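Local coordinates for protein cytosolic phospholipase A2 delta (Homo sapiens, PDB 5IZ5) that hydrolyses glycerophospholipids at the sn-2 position in a calcium-dependent manner, with a preference for linoleic acid there, at residues G242-P247 with M259-P264; L313-D318 with T806-R811; R414-R419 with W432-E437; L479-W484 with S638-K643. The protein carries 3 engineered substitutions. All blocks are in the same frame, centred on the assembly; numbering follows the deposited sequence.

Interaction 1 of 4, residues G242-P247 with M259-P264; sequences GYLTVP and MDVPAP
Leu244 and Met259 meet through two first torsions that both lie off the staggered positions: chi1 is 102° in Leu244 and -97° in Met259. Beyond CG the Met259 chain runs extended, which lays CB, CG and SD along the leucine methyl. Leu244 CD1 comes to 3.3 Å from Met259 CB, closer than carbons normally approach, and to 3.5 Å from Met259 SD. Carbons this close make the exact fit of the pair doubtful. The other leucine methyl turns to a second partner. Leu244 CD2 lies 3.9 Å from Val261 CG2, and these two side chains cross at about a right angle. Further along, the carbonyl of Gly242 stands against the ring of Pro262, with Gly242 O 3.1 Å from Pro262 CG. No direct hydrogen bond joins the two backbones here. A water bridges them instead, donating to Gly242 O at 2.8 Å and to Pro262 O at 2.6 Å. Each strand finds its backbone partners elsewhere: Leu244 pairs with Gly225, and Val261 with Val269. Asp260 forms a salt bridge with Arg270 on the latter side. Strands 244-248 and 255-263 thus belong to different antiparallel sheets. Leu244 spans the gap between their margins, as expected for a C2-type beta sandwich, consistent with the proposed second C2 domain.

Interaction 2 of 4, residues L313-D318 with T806-R811; sequences LQLDRD and TALKHR
The chain leaves helix 292-313 just past Leu313, where Gln314 takes a positive phi of 50°; Leu315 then points toward Leu808 on the C-terminal helix. The two backbones stay well apart: the nearest CA atoms, those of Leu313 and Leu808, are 10.3 Å from each other. The gap is bridged by side chains alone, and no hydrogen bond crosses it. Leu315 and Leu808 meet end-on through their methyls. Leu808 has CG anti to its backbone N (chi1 -164°), which carries CD2 to the fork of Leu315. A single methyl does most of the touching. Leu808 CD2 fits against the fork of the other leucine, 3.9 Å from Leu315 CD1 and 3.9 Å from Leu315 CD2. Leu313 adds a looser contact, with its CD2 4.4 Å from Leu808 CD2. The contact is small and purely apolar. Around it, Leu313 also packs on Leu801 and Leu315 on Arg805, so the seam follows helix 797-810 toward its start. Leu808 touches Glu323 as well, and Arg811 NH1 bonds to Val324 O. The C-terminal helix is thereby held against the link between helix 292-313 and strand 327-331. This is consistent with the C-terminal helix packing on the outside of the alpha/beta catalytic domain, beside the link that leads into strand 327-331 of its mixed sheet.

Interaction 3 of 4, residues R414-R419 with W432-E437; sequences RELELR and WALVLE
The OE1 of Glu415, a residue whose carboxylate covers a methyl of Leu434, forms a salt bridge with Arg523 NH1. The same arginine uses NE to bind Glu437 OE2, which also accepts from Met445 N, and it probably eases the repulsion between the two acids, whose nearest oxygens, Glu415 OE2 and Glu437 OE1, are 5.4 Å apart. Against the face of the carboxylate, Leu434 CD2 lies 3.5 Å from Glu415 OE2 and 3.7 Å from Glu415 CD. The glutamate gets there with an extended chain whose CG is opposite the backbone N (chi1 175°). These segments lie on helices 406-422 and 428-441, two consecutive helices of the catalytic domain joined by a short link. Within these segments Leu434 is the side chain of the second helix that meets the first, and it also packs on Tyr412. Its other methyl meets Leu416: Leu434 CD1 is 3.9 Å from Leu416 CG, and the two leucine side chains lie alongside, pointing opposite ways. With an alanine here both methyls would go, which would probably open a gap between the helices beside Glu415 and Leu416 and let the glutamate chain shift.

Interaction 4 of 4, residues L479-W484 with S638-K643; sequences LDFKEW and SQLTPK
Thr641 and Glu483 form the tight part of this contact: Thr641 OG1 donates to Glu483 OE2 at 2.5 Å, a length so short that its exact value is doubtful. The extended glutamate chain, coming from strand 482-487, runs alongside the threonine, the two pointing opposite ways. Asn470 ND2 also bonds to OE2, while Lys496 NZ and Tyr497 OH hold OE1. Tyr497 OH in turn accepts from Thr641 N. Strand 482-487 pairs antiparallel with strand 463-471 in the mixed sheet of the catalytic domain, and Thr641 belongs to the loop after helix 631-634. An alanine in place of Glu483 would probably leave Lys496 without its charge mate and Thr641 OG1 without its acceptor. Toward Phe481 the fit loosens. Thr641 OG1 lies in the plane of the ring at its edge, 3.9 Å from Phe481 CZ. Farther off, Phe481 CE2 and Leu640 CD2 are 4.4 Å apart. Lys472 makes a cation-pi contact with this ring.

From the N terminus, interaction 1 comes first. It closes a short loop of 11 residues within the probable second C2 domain and joins the margins of two sheets. The other three contacts follow in the catalytic part. Interaction 2 opens at residues 313-318 and closes only at 806-811, so it ties the start of that part to the C terminus. Interactions 3 and 4 both fall within this span, one after the other, and no two contacts cross. Interaction 3 joins consecutive helices. Interaction 4 brings a distant loop to a strand of the mixed sheet. None touch: interactions 3 and 4 come nearest, about 16 Å between nearest atoms, while the centres of interactions 1 and 2 are about 76 Å apart.

Interaction 1 of 4, residues G242-P247 with M259-P264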
loop_
_atom_site.group_PDB
_atom_site.type_symbol
_atom_site.label_atom_id
_atom_site.label_comp_id
_atom_site.label_asym_id
_atom_site.label_seq_id
_atom_site.Cartn_x
_atom_site.Cartn_y
_atom_site.Cartn_z
ATOM N N GLY B 242 4.732 -46.597 -2.244
ATOM C CA GLY B 242 3.872 -46.004 -3.244
ATOM C C GLY B 242 3.088 -44.824 -2.701
ATOM O O GLY B 242 2.806 -44.750 -1.503
ATOM N N TYR B 243 2.742 -43.896 -3.585
ATOM C CA TYR B 243 1.923 -42.752 -3.205
ATOM C C TYR B 243 0.463 -43.009 -3.538
ATOM O O TYR B 243 0.143 -43.762 -4.460
ATOM C CB TYR B 243 2.407 -41.470 -3.892
ATOM C CG TYR B 243 2.125 -41.439 -5.375
ATOM C CD1 TYR B 243 0.876 -41.065 -5.862
ATOM C CD2 TYR B 243 3.106 -41.795 -6.291
ATOM C CE1 TYR B 243 0.610 -41.050 -7.223
ATOM C CE2 TYR B 243 2.853 -41.783 -7.651
ATOM C CZ TYR B 243 1.604 -41.408 -8.110
ATOM O OH TYR B 243 1.345 -41.396 -9.458
ATOM N N LEU B 244 -0.420 -42.386 -2.772
ATOM C CA LEU B 244 -1.843 -42.463 -3.020
ATOM C C LEU B 244 -2.355 -41.123 -3.506
ATOM O O LEU B 244 -1.875 -40.081 -3.070
ATOM C CB LEU B 244 -2.574 -42.886 -1.753
ATOM C CG LEU B 244 -3.328 -41.904 -0.853
ATOM C CD1 LEU B 244 -4.044 -42.708 0.217
ATOM C CD2 LEU B 244 -2.427 -40.870 -0.193
ATOM N N THR B 245 -3.337 -41.158 -4.399
ATOM C CA THR B 245 -3.958 -39.938 -4.905
ATOM C C THR B 245 -5.465 -39.976 -4.740
ATOM O O THR B 245 -6.092 -40.997 -4.996
ATOM C CB THR B 245 -3.619 -39.636 -6.378
ATOM O OG1 THR B 245 -4.442 -38.553 -6.828
ATOM C CG2 THR B 245 -3.855 -40.821 -7.293
ATOM N N VAL B 246 -6.027 -38.850 -4.313
ATOM C CA VAL B 246 -7.463 -38.675 -4.205
ATOM C C VAL B 246 -7.868 -37.549 -5.157
ATOM O O VAL B 246 -7.451 -36.402 -4.969
ATOM C CB VAL B 246 -7.867 -38.313 -2.769
ATOM C CG1 VAL B 246 -9.367 -38.064 -2.681
ATOM C CG2 VAL B 246 -7.459 -39.425 -1.817
ATOM N N PRO B 247 -8.667 -37.870 -6.196
ATOM C CA PRO B 247 -9.022 -36.838 -7.169
ATOM C C PRO B 247 -9.934 -35.780 -6.566
ATOM O O PRO B 247 -10.717 -36.071 -5.659
ATOM C CB PRO B 247 -9.752 -37.616 -8.267
ATOM C CG PRO B 247 -10.298 -38.813 -7.581
ATOM C CD PRO B 247 -9.323 -39.157 -6.490
ATOM N N MET B 259 -7.887 -43.441 3.873
ATOM C CA MET B 259 -6.961 -44.342 3.212
ATOM C C MET B 259 -5.696 -44.537 4.015
ATOM O O MET B 259 -5.312 -43.708 4.851
ATOM C CB MET B 259 -6.635 -43.884 1.793
ATOM C CG MET B 259 -7.466 -44.574 0.719
ATOM S SD MET B 259 -6.949 -44.192 -0.970
ATOM C CE MET B 259 -8.333 -44.821 -1.917
ATOM N N ASP B 260 -5.064 -45.666 3.739
ATOM C CA ASP B 260 -3.870 -46.067 4.436
ATOM C C ASP B 260 -2.676 -45.805 3.526
ATOM O O ASP B 260 -2.553 -46.412 2.467
ATOM C CB ASP B 260 -3.977 -47.539 4.826
ATOM C CG ASP B 260 -5.153 -47.814 5.757
ATOM O OD1 ASP B 260 -5.813 -48.858 5.588
ATOM O OD2 ASP B 260 -5.433 -46.986 6.649
ATOM N N VAL B 261 -1.812 -44.880 3.941
ATOM C CA VAL B 261 -0.636 -44.509 3.166
ATOM C C VAL B 261 0.433 -45.532 3.506
ATOM O O VAL B 261 0.789 -45.670 4.672
ATOM C CB VAL B 261 -0.127 -43.092 3.525
ATOM C CG1 VAL B 261 1.056 -42.693 2.649
ATOM C CG2 VAL B 261 -1.237 -42.074 3.375
ATOM N N PRO B 262 0.954 -46.246 2.499
ATOM C CA PRO B 262 1.957 -47.255 2.803
ATOM C C PRO B 262 3.271 -46.635 3.255
ATOM O O PRO B 262 3.664 -45.580 2.747
ATOM C CB PRO B 262 2.144 -47.969 1.468
ATOM C CG PRO B 262 1.850 -46.930 0.453
ATOM C CD PRO B 262 0.752 -46.097 1.047
ATOM N N ALA B 263 3.927 -47.288 4.214
ATOM C CA ALA B 263 5.237 -46.871 4.697
ATOM C C ALA B 263 6.301 -47.770 4.095
ATOM O O ALA B 263 5.996 -48.890 3.685
ATOM C CB ALA B 263 5.284 -46.966 6.211
ATOM N N PRO B 264 7.554 -47.283 4.029
ATOM C CA PRO B 264 8.662 -48.174 3.701
ATOM C C PRO B 264 8.934 -49.107 4.886
ATOM O O PRO B 264 9.107 -48.629 6.012
ATOM C CB PRO B 264 9.847 -47.223 3.505
ATOM C CG PRO B 264 9.511 -46.032 4.322
ATOM C CD PRO B 264 8.015 -45.920 4.345
HETATM O O HOH W 1 3.933 -43.754 0.854
#

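Interaction 2 of 4, residues L313-D318 with T806-R811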
loop_
_atom_site.group_PDB
_atom_site.type_symbol
_atom_site.label_atom_id
_atom_site.label_comp_id
_atom_site.label_asym_id
_atom_site.label_seq_id
_atom_site.Cartn_x
_atom_site.Cartn_y
_atom_site.Cartn_z
ATOM N N LEU B 313 -19.589 30.668 12.661
ATOM C CA LEU B 313 -20.201 31.568 11.680
ATOM C C LEU B 313 -21.355 32.390 12.266
ATOM O O LEU B 313 -21.969 33.182 11.550
ATOM C CB LEU B 313 -20.677 30.766 10.460
ATOM C CG LEU B 313 -19.698 30.547 9.295
ATOM C CD1 LEU B 313 -18.240 30.542 9.722
ATOM C CD2 LEU B 313 -20.029 29.258 8.556
ATOM N N GLN B 314 -21.639 32.211 13.558
ATOM C CA GLN B 314 -22.753 32.885 14.219
ATOM C C GLN B 314 -24.029 32.704 13.403
ATOM O O GLN B 314 -24.699 33.676 13.063
ATOM C CB GLN B 314 -22.434 34.374 14.432
ATOM C CG GLN B 314 -21.265 34.640 15.372
ATOM C CD GLN B 314 -21.587 34.303 16.821
ATOM O OE1 GLN B 314 -21.635 33.130 17.204
ATOM N NE2 GLN B 314 -21.811 35.333 17.637
ATOM N N LEU B 315 -24.345 31.450 13.082
ATOM C CA LEU B 315 -25.462 31.125 12.202
ATOM C C LEU B 315 -26.803 31.285 12.898
ATOM O O LEU B 315 -26.989 30.840 14.038
ATOM C CB LEU B 315 -25.351 29.689 11.665
ATOM C CG LEU B 315 -24.176 29.339 10.750
ATOM C CD1 LEU B 315 -24.208 27.857 10.401
ATOM C CD2 LEU B 315 -24.185 30.181 9.482
ATOM N N ASP B 316 -27.731 31.907 12.171
ATOM C CA ASP B 316 -29.127 32.048 12.572
ATOM C C ASP B 316 -29.670 30.747 13.172
ATOM O O ASP B 316 -29.950 30.668 14.372
ATOM C CB ASP B 316 -29.968 32.482 11.348
ATOM C CG ASP B 316 -29.352 32.032 10.011
ATOM O OD1 ASP B 316 -28.349 32.641 9.570
ATOM O OD2 ASP B 316 -29.864 31.067 9.408
ATOM N N ARG B 317 -29.789 29.722 12.338
ATOM C CA ARG B 317 -30.419 28.474 12.753
ATOM C C ARG B 317 -29.454 27.293 12.861
ATOM O O ARG B 317 -28.232 27.418 12.691
ATOM C CB ARG B 317 -31.588 28.142 11.811
ATOM C CG ARG B 317 -32.830 27.659 12.563
ATOM C CD ARG B 317 -34.116 28.241 12.021
ATOM N NE ARG B 317 -34.777 27.403 11.014
ATOM C CZ ARG B 317 -35.623 27.844 10.078
ATOM N NH1 ARG B 317 -35.921 29.138 9.964
ATOM N NH2 ARG B 317 -36.168 26.978 9.228
ATOM N N ASP B 318 -30.027 26.147 13.206
ATOM C CA ASP B 318 -29.287 24.904 13.293
ATOM C C ASP B 318 -29.183 24.258 11.925
ATOM O O ASP B 318 -30.143 24.253 11.149
ATOM C CB ASP B 318 -29.970 23.958 14.269
ATOM C CG ASP B 318 -29.951 24.487 15.680
ATOM O OD1 ASP B 318 -30.968 24.305 16.382
ATOM O OD2 ASP B 318 -28.931 25.099 16.074
ATOM N N THR B 806 -19.073 29.856 1.939
ATOM C CA THR B 806 -19.277 29.430 0.558
ATOM C C THR B 806 -19.535 27.927 0.480
ATOM O O THR B 806 -20.434 27.486 -0.234
ATOM C CB THR B 806 -18.064 29.765 -0.321
ATOM O OG1 THR B 806 -17.696 31.133 -0.125
ATOM C CG2 THR B 806 -18.383 29.530 -1.788
ATOM N N ALA B 807 -18.751 27.148 1.224
ATOM C CA ALA B 807 -18.937 25.701 1.293
ATOM C C ALA B 807 -20.346 25.381 1.769
ATOM O O ALA B 807 -20.993 24.470 1.251
ATOM C CB ALA B 807 -17.909 25.073 2.224
ATOM N N LEU B 808 -20.809 26.142 2.759
ATOM C CA LEU B 808 -22.152 25.984 3.299
ATOM C C LEU B 808 -23.211 26.258 2.225
ATOM O O LEU B 808 -24.110 25.452 2.024
ATOM C CB LEU B 808 -22.351 26.918 4.499
ATOM C CG LEU B 808 -23.532 26.644 5.421
ATOM C CD1 LEU B 808 -23.438 25.255 6.029
ATOM C CD2 LEU B 808 -23.577 27.695 6.520
ATOM N N LYS B 809 -23.081 27.373 1.514
ATOM C CA LYS B 809 -24.029 27.733 0.453
ATOM C C LYS B 809 -24.118 26.648 -0.608
ATOM O O LYS B 809 -25.209 26.245 -0.996
ATOM C CB LYS B 809 -23.624 29.056 -0.201
ATOM C CG LYS B 809 -23.864 30.257 0.698
ATOM C CD LYS B 809 -23.305 31.550 0.127
ATOM C CE LYS B 809 -22.878 32.510 1.232
ATOM N NZ LYS B 809 -22.356 33.789 0.679
ATOM N N HIS B 810 -22.960 26.176 -1.057
ATOM C CA HIS B 810 -22.873 25.116 -2.054
ATOM C C HIS B 810 -23.629 23.853 -1.638
ATOM O O HIS B 810 -24.209 23.179 -2.486
ATOM C CB HIS B 810 -21.400 24.810 -2.355
ATOM C CG HIS B 810 -21.178 23.520 -3.080
ATOM N ND1 HIS B 810 -20.425 22.482 -2.564
ATOM C CD2 HIS B 810 -21.616 23.102 -4.290
ATOM C CE1 HIS B 810 -20.411 21.483 -3.428
ATOM N NE2 HIS B 810 -21.125 21.833 -4.484
ATOM N N ARG B 811 -23.637 23.550 -0.342
ATOM C CA ARG B 811 -24.337 22.372 0.169
ATOM C C ARG B 811 -25.807 22.637 0.483
ATOM O O ARG B 811 -26.444 23.487 -0.138
ATOM C CB ARG B 811 -23.635 21.828 1.414
ATOM C CG ARG B 811 -22.453 20.946 1.106
ATOM C CD ARG B 811 -22.490 19.734 1.992
ATOM N NE ARG B 811 -23.421 18.744 1.464
ATOM C CZ ARG B 811 -23.649 17.557 2.018
ATOM N NH1 ARG B 811 -23.018 17.193 3.132
ATOM N NH2 ARG B 811 -24.523 16.732 1.457
#

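Interaction 3 of 4, residues R414-R419 with W432-E437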
loop_
_atom_site.group_PDB
_atom_site.type_symbol
_atom_site.label_atom_id
_atom_site.label_comp_id
_atom_site.label_asym_id
_atom_site.label_seq_id
_atom_site.Cartn_x
_atom_site.Cartn_y
_atom_site.Cartn_z
ATOM N N ARG B 414 18.393 -6.683 19.974
ATOM C CA ARG B 414 17.628 -7.724 20.622
ATOM C C ARG B 414 16.262 -7.821 19.977
ATOM O O ARG B 414 15.826 -8.916 19.630
ATOM C CB ARG B 414 17.498 -7.450 22.116
ATOM C CG ARG B 414 18.659 -7.945 22.940
ATOM C CD ARG B 414 18.332 -7.941 24.419
ATOM N NE ARG B 414 17.820 -6.642 24.862
ATOM C CZ ARG B 414 18.552 -5.675 25.416
ATOM N NH1 ARG B 414 19.855 -5.825 25.630
ATOM N NH2 ARG B 414 17.969 -4.537 25.769
ATOM N N GLU B 415 15.610 -6.679 19.768
ATOM C CA GLU B 415 14.293 -6.685 19.148
ATOM C C GLU B 415 14.344 -7.220 17.719
ATOM O O GLU B 415 13.491 -8.019 17.327
ATOM C CB GLU B 415 13.631 -5.303 19.184
ATOM C CG GLU B 415 12.309 -5.272 18.419
ATOM C CD GLU B 415 11.345 -4.179 18.868
ATOM O OE1 GLU B 415 10.202 -4.173 18.370
ATOM O OE2 GLU B 415 11.711 -3.322 19.695
ATOM N N LEU B 416 15.336 -6.792 16.942
ATOM C CA LEU B 416 15.443 -7.256 15.559
ATOM C C LEU B 416 15.771 -8.755 15.487
ATOM O O LEU B 416 15.312 -9.444 14.581
ATOM C CB LEU B 416 16.477 -6.428 14.781
ATOM C CG LEU B 416 16.120 -4.953 14.534
ATOM C CD1 LEU B 416 17.324 -4.192 14.003
ATOM C CD2 LEU B 416 14.945 -4.796 13.582
ATOM N N GLU B 417 16.544 -9.257 16.444
ATOM C CA GLU B 417 16.827 -10.695 16.537
ATOM C C GLU B 417 15.556 -11.498 16.818
ATOM O O GLU B 417 15.331 -12.522 16.190
ATOM C CB GLU B 417 17.857 -10.981 17.627
ATOM C CG GLU B 417 19.262 -10.536 17.261
ATOM C CD GLU B 417 20.053 -11.565 16.472
ATOM O OE1 GLU B 417 19.596 -12.711 16.294
ATOM O OE2 GLU B 417 21.167 -11.222 16.035
ATOM N N LEU B 418 14.726 -11.020 17.747
ATOM C CA LEU B 418 13.471 -11.702 18.057
ATOM C C LEU B 418 12.566 -11.699 16.843
ATOM O O LEU B 418 12.073 -12.750 16.452
ATOM C CB LEU B 418 12.770 -11.105 19.286
ATOM C CG LEU B 418 11.324 -11.549 19.560
ATOM C CD1 LEU B 418 11.275 -13.000 20.008
ATOM C CD2 LEU B 418 10.665 -10.654 20.597
ATOM N N ARG B 419 12.389 -10.530 16.231
ATOM C CA ARG B 419 11.560 -10.396 15.035
ATOM C C ARG B 419 11.957 -11.380 13.951
ATOM O O ARG B 419 11.096 -12.009 13.330
ATOM C CB ARG B 419 11.627 -8.973 14.475
ATOM C CG ARG B 419 10.889 -7.958 15.335
ATOM C CD ARG B 419 11.022 -6.541 14.797
ATOM N NE ARG B 419 10.377 -6.392 13.497
ATOM C CZ ARG B 419 9.064 -6.280 13.311
ATOM N NH1 ARG B 419 8.225 -6.279 14.343
ATOM N NH2 ARG B 419 8.582 -6.162 12.082
ATOM N N TRP B 432 14.744 1.887 10.991
ATOM C CA TRP B 432 14.259 3.258 11.010
ATOM C C TRP B 432 13.084 3.402 11.978
ATOM O O TRP B 432 12.994 4.395 12.703
ATOM C CB TRP B 432 13.889 3.698 9.602
ATOM C CG TRP B 432 13.162 4.993 9.513
ATOM C CD1 TRP B 432 11.981 5.209 8.879
ATOM C CD2 TRP B 432 13.563 6.255 10.067
ATOM N NE1 TRP B 432 11.616 6.522 9.001
ATOM C CE2 TRP B 432 12.568 7.189 9.726
ATOM C CE3 TRP B 432 14.666 6.687 10.819
ATOM C CZ2 TRP B 432 12.643 8.533 10.101
ATOM C CZ3 TRP B 432 14.739 8.026 11.197
ATOM C CH2 TRP B 432 13.732 8.933 10.837
ATOM N N ALA B 433 12.232 2.380 12.037
ATOM C CA ALA B 433 11.121 2.364 12.984
ATOM C C ALA B 433 11.597 2.525 14.414
ATOM O O ALA B 433 11.053 3.340 15.159
ATOM C CB ALA B 433 10.318 1.085 12.843
ATOM N N LEU B 434 12.632 1.776 14.787
ATOM C CA LEU B 434 13.113 1.778 16.169
ATOM C C LEU B 434 13.845 3.071 16.509
ATOM O O LEU B 434 13.706 3.615 17.601
ATOM C CB LEU B 434 14.017 0.571 16.431
ATOM C CG LEU B 434 13.406 -0.813 16.177
ATOM C CD1 LEU B 434 14.460 -1.895 16.348
ATOM C CD2 LEU B 434 12.226 -1.069 17.095
ATOM N N VAL B 435 14.632 3.555 15.558
ATOM C CA VAL B 435 15.371 4.790 15.722
ATOM C C VAL B 435 14.439 6.001 15.789
ATOM O O VAL B 435 14.578 6.849 16.671
ATOM C CB VAL B 435 16.367 4.948 14.559
ATOM C CG1 VAL B 435 16.870 6.381 14.441
ATOM C CG2 VAL B 435 17.515 3.964 14.731
ATOM N N LEU B 436 13.498 6.064 14.856
ATOM C CA LEU B 436 12.500 7.122 14.846
ATOM C C LEU B 436 11.721 7.124 16.160
ATOM O O LEU B 436 11.525 8.177 16.761
ATOM C CB LEU B 436 11.542 6.944 13.670
ATOM C CG LEU B 436 10.381 7.928 13.576
ATOM C CD1 LEU B 436 10.887 9.360 13.448
ATOM C CD2 LEU B 436 9.481 7.566 12.406
ATOM N N GLU B 437 11.313 5.938 16.611
ATOM C CA GLU B 437 10.610 5.803 17.882
ATOM C C GLU B 437 11.426 6.383 19.028
ATOM O O GLU B 437 10.894 7.102 19.871
ATOM C CB GLU B 437 10.284 4.336 18.172
ATOM C CG GLU B 437 9.410 4.127 19.399
ATOM C CD GLU B 437 9.076 2.669 19.645
ATOM O OE1 GLU B 437 10.002 1.832 19.674
ATOM O OE2 GLU B 437 7.880 2.353 19.804
#

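Interaction 4 of 4, residues L479-W484 with S638-K643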
loop_
_atom_site.group_PDB
_atom_site.type_symbol
_atom_site.label_atom_id
_atom_site.label_comp_id
_atom_site.label_asym_id
_atom_site.label_seq_id
_atom_site.Cartn_x
_atom_site.Cartn_y
_atom_site.Cartn_z
ATOM N N LEU B 479 9.101 1.521 -13.372
ATOM C CA LEU B 479 9.654 2.400 -12.320
ATOM C C LEU B 479 8.544 3.270 -11.720
ATOM O O LEU B 479 8.462 3.473 -10.499
ATOM C CB LEU B 479 10.766 3.291 -12.911
ATOM C CG LEU B 479 11.666 4.215 -12.042
ATOM C CD1 LEU B 479 10.923 5.437 -11.498
ATOM C CD2 LEU B 479 12.338 3.444 -10.910
ATOM N N ASP B 480 7.691 3.766 -12.610
ATOM C CA ASP B 480 6.597 4.673 -12.267
ATOM C C ASP B 480 5.223 3.991 -12.153
ATOM O O ASP B 480 4.197 4.673 -12.191
ATOM C CB ASP B 480 6.536 5.842 -13.268
ATOM C CG ASP B 480 6.410 5.384 -14.714
ATOM O OD1 ASP B 480 5.993 6.211 -15.551
ATOM O OD2 ASP B 480 6.734 4.214 -15.022
ATOM N N PHE B 481 5.208 2.659 -12.042
ATOM C CA PHE B 481 4.037 1.922 -11.555
ATOM C C PHE B 481 3.857 2.212 -10.075
ATOM O O PHE B 481 4.767 1.973 -9.286
ATOM C CB PHE B 481 4.239 0.424 -11.741
ATOM C CG PHE B 481 3.115 -0.427 -11.194
ATOM C CD1 PHE B 481 3.133 -0.862 -9.873
ATOM C CD2 PHE B 481 2.055 -0.812 -12.005
ATOM C CE1 PHE B 481 2.112 -1.651 -9.372
ATOM C CE2 PHE B 481 1.033 -1.605 -11.508
ATOM C CZ PHE B 481 1.063 -2.025 -10.192
ATOM N N LYS B 482 2.684 2.705 -9.693
ATOM C CA LYS B 482 2.473 3.149 -8.318
ATOM C C LYS B 482 0.994 3.188 -7.980
ATOM O O LYS B 482 0.199 3.736 -8.729
ATOM C CB LYS B 482 3.107 4.534 -8.113
ATOM C CG LYS B 482 2.649 5.581 -9.106
ATOM C CD LYS B 482 3.404 6.874 -8.868
ATOM C CE LYS B 482 2.602 8.099 -9.283
ATOM N NZ LYS B 482 2.893 9.249 -8.379
ATOM N N GLU B 483 0.656 2.595 -6.839
ATOM C CA GLU B 483 -0.716 2.431 -6.364
ATOM C C GLU B 483 -0.853 3.013 -4.967
ATOM O O GLU B 483 -0.058 2.706 -4.075
ATOM C CB GLU B 483 -1.081 0.944 -6.335
ATOM C CG GLU B 483 -0.896 0.267 -7.683
ATOM C CD GLU B 483 -1.062 -1.237 -7.623
ATOM O OE1 GLU B 483 -1.772 -1.775 -8.489
ATOM O OE2 GLU B 483 -0.474 -1.879 -6.724
ATOM N N TRP B 484 -1.870 3.845 -4.775
ATOM C CA TRP B 484 -2.085 4.482 -3.481
ATOM C C TRP B 484 -2.684 3.480 -2.499
ATOM O O TRP B 484 -3.681 2.823 -2.805
ATOM C CB TRP B 484 -2.979 5.719 -3.614
ATOM C CG TRP B 484 -2.322 6.820 -4.403
ATOM C CD1 TRP B 484 -2.488 7.087 -5.729
ATOM C CD2 TRP B 484 -1.376 7.777 -3.916
ATOM N NE1 TRP B 484 -1.705 8.158 -6.096
ATOM C CE2 TRP B 484 -1.012 8.602 -5.000
ATOM C CE3 TRP B 484 -0.800 8.019 -2.669
ATOM C CZ2 TRP B 484 -0.095 9.657 -4.872
ATOM C CZ3 TRP B 484 0.111 9.068 -2.538
ATOM C CH2 TRP B 484 0.452 9.877 -3.633
ATOM N N SER B 638 -2.639 -9.965 -15.764
ATOM C CA SER B 638 -1.752 -10.952 -15.140
ATOM C C SER B 638 -0.554 -10.314 -14.419
ATOM O O SER B 638 0.049 -10.955 -13.560
ATOM C CB SER B 638 -1.279 -11.984 -16.169
ATOM O OG SER B 638 -0.749 -11.354 -17.320
ATOM N N GLN B 639 -0.223 -9.063 -14.750
ATOM C CA GLN B 639 0.880 -8.342 -14.102
ATOM C C GLN B 639 0.433 -7.370 -13.001
ATOM O O GLN B 639 1.237 -6.564 -12.540
ATOM C CB GLN B 639 1.692 -7.563 -15.140
ATOM C CG GLN B 639 1.935 -8.314 -16.443
ATOM C CD GLN B 639 2.854 -7.555 -17.391
ATOM O OE1 GLN B 639 2.585 -6.403 -17.748
ATOM N NE2 GLN B 639 3.945 -8.199 -17.806
ATOM N N LEU B 640 -0.827 -7.442 -12.574
ATOM C CA LEU B 640 -1.313 -6.551 -11.511
ATOM C C LEU B 640 -1.019 -7.090 -10.109
ATOM O O LEU B 640 -0.537 -8.206 -9.962
ATOM C CB LEU B 640 -2.807 -6.266 -11.698
ATOM C CG LEU B 640 -3.159 -5.399 -12.915
ATOM C CD1 LEU B 640 -4.624 -5.003 -12.888
ATOM C CD2 LEU B 640 -2.293 -4.151 -12.995
ATOM N N THR B 641 -1.323 -6.293 -9.083
ATOM C CA THR B 641 -0.925 -6.608 -7.705
ATOM C C THR B 641 -1.586 -7.844 -7.047
ATOM O O THR B 641 -0.946 -8.493 -6.206
ATOM C CB THR B 641 -1.108 -5.367 -6.787
ATOM O OG1 THR B 641 -0.281 -4.299 -7.263
ATOM C CG2 THR B 641 -0.737 -5.654 -5.336
ATOM N N PRO B 642 -2.846 -8.172 -7.404
ATOM C CA PRO B 642 -3.516 -9.281 -6.716
ATOM C C PRO B 642 -2.718 -10.584 -6.692
ATOM O O PRO B 642 -2.761 -11.300 -5.699
ATOM C CB PRO B 642 -4.810 -9.447 -7.516
ATOM C CG PRO B 642 -5.114 -8.067 -7.968
ATOM C CD PRO B 642 -3.769 -7.490 -8.329
ATOM N N LYS B 643 -1.970 -10.862 -7.753
ATOM C CA LYS B 643 -1.196 -12.093 -7.828
ATOM C C LYS B 643 0.130 -12.082 -7.058
ATOM O O LYS B 643 0.775 -13.123 -6.968
ATOM C CB LYS B 643 -1.074 -12.569 -9.281
ATOM C CG LYS B 643 0.299 -12.799 -9.879
ATOM C CD LYS B 643 0.920 -11.534 -10.439
ATOM C CE LYS B 643 2.326 -11.812 -10.946
ATOM N NZ LYS B 643 3.012 -10.562 -11.372
#